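Local coordinates for PcyX_EBK42635 (PDB 5OWG), which probably reduces biliverdin to phycoerythrobilin in a four-electron reaction, as a ferredoxin-dependent bilin reductase of oceanic phage type, at residues Asn26-Met37 with Asn49-Ala60. Sequence-based numbering, arbitrary orientation.
Sequences NNNLVEYNEPGM and NRTWNNRYIRRA
Glu31 and Arg50 illustrate how a short edge strand can be fastened by paired charges as well as by its backbone. Arg50 presents NE and NH2 side-on to the carboxylate, one nitrogen to each oxygen: NE to OE2 of Glu31 is 2.9 Å and nearly straight. Both oxygens are met on their syn sides, with carboxylate and guanidinium planes turned 34° apart. Glu34 and Arg59 repeat this fork farther along, NE of Arg59 lying 2.9 Å from OE2 of Glu34; Asn230 ND2 also hydrogen-bonds OE1 of Glu34, and Leu231 O accepts from NH1 of Arg59, tying the bridge to the C-terminal region.

Backbone bonds join Val30 and Asn53 in both directions, and Tyr32 N donates to Thr51 O. Strand 30-32 thereby becomes an outermost strand of the central antiparallel sheet, which lies between helices as in the alpha/beta/alpha sandwich of ferredoxin-dependent bilin reductases. Water 2 extends the link, accepting from Glu34 N and donating to Thr51 OG1.

Around the aromatic rings, CB of Glu31 lies over the five-membered ring of Trp52 in a CH-pi contact, 3.8 Å from its centroid. The indole NE1 donates to OD1 of Asn26 of helix 14-28 (3.1 Å). On the other sheet face, Tyr32 takes CG between its backbone N and carbonyl carbon (chi1 71°), which lays its ring between Thr51 OG1 over the centre of one face and Asn53 ND2 toward the rim of the opposite one. The Asn53 amide plane lies within 12° of the ring plane.

Apolar packing centres on Leu29: CB meets Trp52 CB, and CD1 reaches Ala60 CB at 3.6 Å. Separately, Met37 SD makes a van der Waals contact with Asn49 CB, 3.4 Å away.

Two side-on salt bridges thus supplement few backbone bonds in holding strand 30-32 and the loop after it to strands 47-53 and 57-67, while the indole bond ties the helix to them.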
# COMPACT_ATOMS: atom_id res chain seq x y z
N ASN A 26 -7.91 -10.69 -2.64
CA ASN A 26 -9.21 -11.33 -2.47
C ASN A 26 -9.07 -12.78 -2.03
O ASN A 26 -9.97 -13.32 -1.37
CB ASN A 26 -10.01 -11.26 -3.78
CG ASN A 26 -10.53 -9.86 -4.07
OD1 ASN A 26 -10.76 -9.07 -3.15
ND2 ASN A 26 -10.71 -9.55 -5.34
N ASN A 27 -7.96 -13.44 -2.38
CA ASN A 27 -7.78 -14.85 -2.08
C ASN A 27 -7.24 -15.11 -0.68
O ASN A 27 -7.29 -16.25 -0.22
CB ASN A 27 -6.83 -15.49 -3.09
CG ASN A 27 -7.54 -15.98 -4.34
OD1 ASN A 27 -8.62 -15.49 -4.69
ND2 ASN A 27 -6.95 -16.95 -5.02
N ASN A 28 -6.73 -14.09 0.01
CA ASN A 28 -6.12 -14.26 1.32
C ASN A 28 -6.75 -13.39 2.39
O ASN A 28 -6.91 -13.83 3.53
CB ASN A 28 -4.62 -13.94 1.25
CG ASN A 28 -3.84 -14.97 0.46
OD1 ASN A 28 -3.17 -15.83 1.03
ND2 ASN A 28 -3.93 -14.89 -0.87
N LEU A 29 -7.12 -12.16 2.06
CA LEU A 29 -7.70 -11.21 3.00
C LEU A 29 -9.18 -11.04 2.71
O LEU A 29 -9.75 -11.65 1.80
CB LEU A 29 -6.96 -9.87 2.92
CG LEU A 29 -5.44 -9.94 3.04
CD1 LEU A 29 -4.81 -8.61 2.66
CD2 LEU A 29 -5.05 -10.32 4.45
N VAL A 30 -9.82 -10.19 3.52
CA VAL A 30 -11.22 -9.82 3.32
C VAL A 30 -11.29 -8.30 3.20
O VAL A 30 -10.69 -7.58 4.00
CB VAL A 30 -12.11 -10.31 4.48
CG1 VAL A 30 -13.56 -9.90 4.26
CG2 VAL A 30 -12.00 -11.82 4.60
N GLU A 31 -12.03 -7.83 2.20
CA GLU A 31 -12.20 -6.40 2.00
C GLU A 31 -13.20 -5.83 3.00
O GLU A 31 -14.17 -6.48 3.38
CB GLU A 31 -12.68 -6.12 0.57
CG GLU A 31 -12.77 -4.65 0.23
CD GLU A 31 -12.95 -4.41 -1.25
OE1 GLU A 31 -13.25 -5.38 -1.98
OE2 GLU A 31 -12.78 -3.26 -1.70
N TYR A 32 -12.94 -4.59 3.41
CA TYR A 32 -13.80 -3.90 4.36
C TYR A 32 -13.84 -2.42 3.98
O TYR A 32 -12.98 -1.92 3.25
CB TYR A 32 -13.31 -4.07 5.80
CG TYR A 32 -12.04 -3.32 6.10
CD1 TYR A 32 -10.80 -3.86 5.77
CD2 TYR A 32 -12.07 -2.08 6.72
CE1 TYR A 32 -9.63 -3.18 6.05
CE2 TYR A 32 -10.91 -1.39 7.00
CZ TYR A 32 -9.69 -1.94 6.66
OH TYR A 32 -8.53 -1.26 6.93
N ASN A 33 -14.86 -1.73 4.49
CA ASN A 33 -15.05 -0.31 4.22
C ASN A 33 -14.46 0.47 5.40
O ASN A 33 -15.05 0.53 6.48
CB ASN A 33 -16.52 0.02 4.02
CG ASN A 33 -17.12 -0.69 2.82
OD1 ASN A 33 -18.12 -1.40 2.93
ND2 ASN A 33 -16.50 -0.51 1.65
N GLU A 34 -13.30 1.09 5.18
CA GLU A 34 -12.65 1.84 6.24
C GLU A 34 -13.35 3.19 6.42
O GLU A 34 -13.63 3.87 5.43
CB GLU A 34 -11.18 2.06 5.92
CG GLU A 34 -10.41 2.74 7.04
CD GLU A 34 -8.93 2.89 6.74
OE1 GLU A 34 -8.58 3.71 5.86
OE2 GLU A 34 -8.11 2.19 7.37
N PRO A 35 -13.66 3.59 7.65
CA PRO A 35 -14.33 4.89 7.85
C PRO A 35 -13.54 6.03 7.22
O PRO A 35 -12.33 6.16 7.41
CB PRO A 35 -14.38 5.02 9.38
CG PRO A 35 -14.32 3.63 9.89
CD PRO A 35 -13.47 2.87 8.92
N GLY A 36 -14.25 6.87 6.46
CA GLY A 36 -13.68 8.03 5.82
C GLY A 36 -13.27 7.81 4.38
O GLY A 36 -13.22 8.77 3.60
N MET A 37 -12.98 6.56 3.99
CA MET A 37 -12.47 6.30 2.65
C MET A 37 -13.51 6.55 1.57
O MET A 37 -13.14 6.78 0.41
CB MET A 37 -11.97 4.86 2.55
CG MET A 37 -11.06 4.61 1.35
SD MET A 37 -9.44 5.38 1.57
CE MET A 37 -8.72 4.30 2.81
N ASN A 49 -9.98 3.55 -3.91
CA ASN A 49 -9.27 3.22 -2.68
C ASN A 49 -9.98 2.05 -2.02
O ASN A 49 -11.18 2.13 -1.73
CB ASN A 49 -9.22 4.43 -1.73
CG ASN A 49 -8.11 5.40 -2.09
OD1 ASN A 49 -6.95 5.21 -1.71
ND2 ASN A 49 -8.45 6.45 -2.83
N ARG A 50 -9.24 0.97 -1.77
CA ARG A 50 -9.81 -0.26 -1.26
C ARG A 50 -8.90 -0.82 -0.18
O ARG A 50 -7.68 -0.74 -0.29
CB ARG A 50 -9.97 -1.29 -2.39
CG ARG A 50 -10.92 -0.83 -3.48
CD ARG A 50 -10.93 -1.80 -4.65
NE ARG A 50 -11.54 -3.07 -4.30
CZ ARG A 50 -11.53 -4.15 -5.08
NH1 ARG A 50 -10.92 -4.11 -6.26
NH2 ARG A 50 -12.11 -5.27 -4.67
N THR A 51 -9.51 -1.38 0.87
CA THR A 51 -8.75 -1.88 2.00
C THR A 51 -9.19 -3.30 2.36
O THR A 51 -10.38 -3.61 2.32
CB THR A 51 -8.90 -0.97 3.23
OG1 THR A 51 -10.29 -0.79 3.52
CG2 THR A 51 -8.25 0.38 2.97
N TRP A 52 -8.21 -4.14 2.69
CA TRP A 52 -8.46 -5.49 3.17
C TRP A 52 -7.76 -5.68 4.51
O TRP A 52 -6.89 -4.90 4.89
CB TRP A 52 -7.95 -6.57 2.19
CG TRP A 52 -8.54 -6.56 0.81
CD1 TRP A 52 -9.41 -7.47 0.28
CD2 TRP A 52 -8.28 -5.60 -0.23
NE1 TRP A 52 -9.71 -7.14 -1.02
CE2 TRP A 52 -9.03 -6.00 -1.35
CE3 TRP A 52 -7.49 -4.45 -0.31
CZ2 TRP A 52 -9.02 -5.28 -2.55
CZ3 TRP A 52 -7.48 -3.74 -1.50
CH2 TRP A 52 -8.24 -4.16 -2.60
N ASN A 53 -8.14 -6.74 5.21
CA ASN A 53 -7.41 -7.17 6.39
C ASN A 53 -7.75 -8.62 6.70
O ASN A 53 -8.74 -9.16 6.20
CB ASN A 53 -7.71 -6.28 7.60
CG ASN A 53 -9.18 -6.30 8.00
OD1 ASN A 53 -9.89 -7.28 7.75
ND2 ASN A 53 -9.64 -5.22 8.62
N ASN A 54 -6.91 -9.24 7.52
CA ASN A 54 -7.22 -10.54 8.09
C ASN A 54 -6.59 -10.60 9.48
O ASN A 54 -6.05 -9.61 9.98
CB ASN A 54 -6.74 -11.68 7.18
CG ASN A 54 -5.23 -11.88 7.19
OD1 ASN A 54 -4.50 -11.22 7.93
ND2 ASN A 54 -4.75 -12.80 6.35
N ARG A 55 -6.69 -11.78 10.10
CA ARG A 55 -6.17 -11.95 11.45
C ARG A 55 -4.74 -11.44 11.58
O ARG A 55 -4.38 -10.84 12.60
CB ARG A 55 -6.24 -13.44 11.84
CG ARG A 55 -5.37 -13.83 13.03
CD ARG A 55 -5.62 -15.28 13.45
NE ARG A 55 -4.69 -15.72 14.49
CZ ARG A 55 -4.55 -16.98 14.89
NH1 ARG A 55 -5.30 -17.94 14.35
NH2 ARG A 55 -3.68 -17.28 15.84
N TYR A 56 -3.93 -11.65 10.55
CA TYR A 56 -2.50 -11.38 10.65
C TYR A 56 -2.11 -10.01 10.10
O TYR A 56 -1.03 -9.51 10.45
CB TYR A 56 -1.71 -12.47 9.91
CG TYR A 56 -2.06 -13.87 10.36
CD1 TYR A 56 -1.51 -14.40 11.52
CD2 TYR A 56 -2.93 -14.66 9.63
CE1 TYR A 56 -1.82 -15.68 11.94
CE2 TYR A 56 -3.25 -15.94 10.04
CZ TYR A 56 -2.69 -16.45 11.19
OH TYR A 56 -3.01 -17.72 11.60
N ILE A 57 -2.94 -9.41 9.26
CA ILE A 57 -2.64 -8.13 8.62
C ILE A 57 -3.78 -7.18 8.95
O ILE A 57 -4.89 -7.32 8.43
CB ILE A 57 -2.47 -8.28 7.10
CG1 ILE A 57 -1.27 -9.18 6.78
CG2 ILE A 57 -2.31 -6.92 6.43
CD1 ILE A 57 -1.37 -9.87 5.44
N ARG A 58 -3.51 -6.19 9.82
CA ARG A 58 -4.57 -5.28 10.24
C ARG A 58 -5.04 -4.39 9.10
O ARG A 58 -6.21 -4.01 9.07
CB ARG A 58 -4.10 -4.43 11.42
CG ARG A 58 -3.04 -3.38 11.10
CD ARG A 58 -2.82 -2.46 12.29
NE ARG A 58 -1.78 -1.47 12.03
CZ ARG A 58 -1.99 -0.28 11.48
NH1 ARG A 58 -3.21 0.10 11.11
NH2 ARG A 58 -0.97 0.55 11.28
N ARG A 59 -4.15 -4.04 8.17
CA ARG A 59 -4.54 -3.12 7.11
C ARG A 59 -3.74 -3.39 5.84
O ARG A 59 -2.51 -3.47 5.87
CB ARG A 59 -4.34 -1.66 7.55
CG ARG A 59 -4.85 -0.65 6.54
CD ARG A 59 -4.84 0.76 7.11
NE ARG A 59 -5.52 1.71 6.23
CZ ARG A 59 -4.92 2.44 5.29
NH1 ARG A 59 -3.61 2.34 5.09
NH2 ARG A 59 -5.64 3.27 4.55
N ALA A 60 -4.47 -3.54 4.73
CA ALA A 60 -3.90 -3.64 3.39
C ALA A 60 -4.68 -2.68 2.51
O ALA A 60 -5.90 -2.83 2.36
CB ALA A 60 -3.98 -5.07 2.86
O HOH W 1 -12.55 -1.60 0.47
O HOH W 2 -12.22 1.22 2.60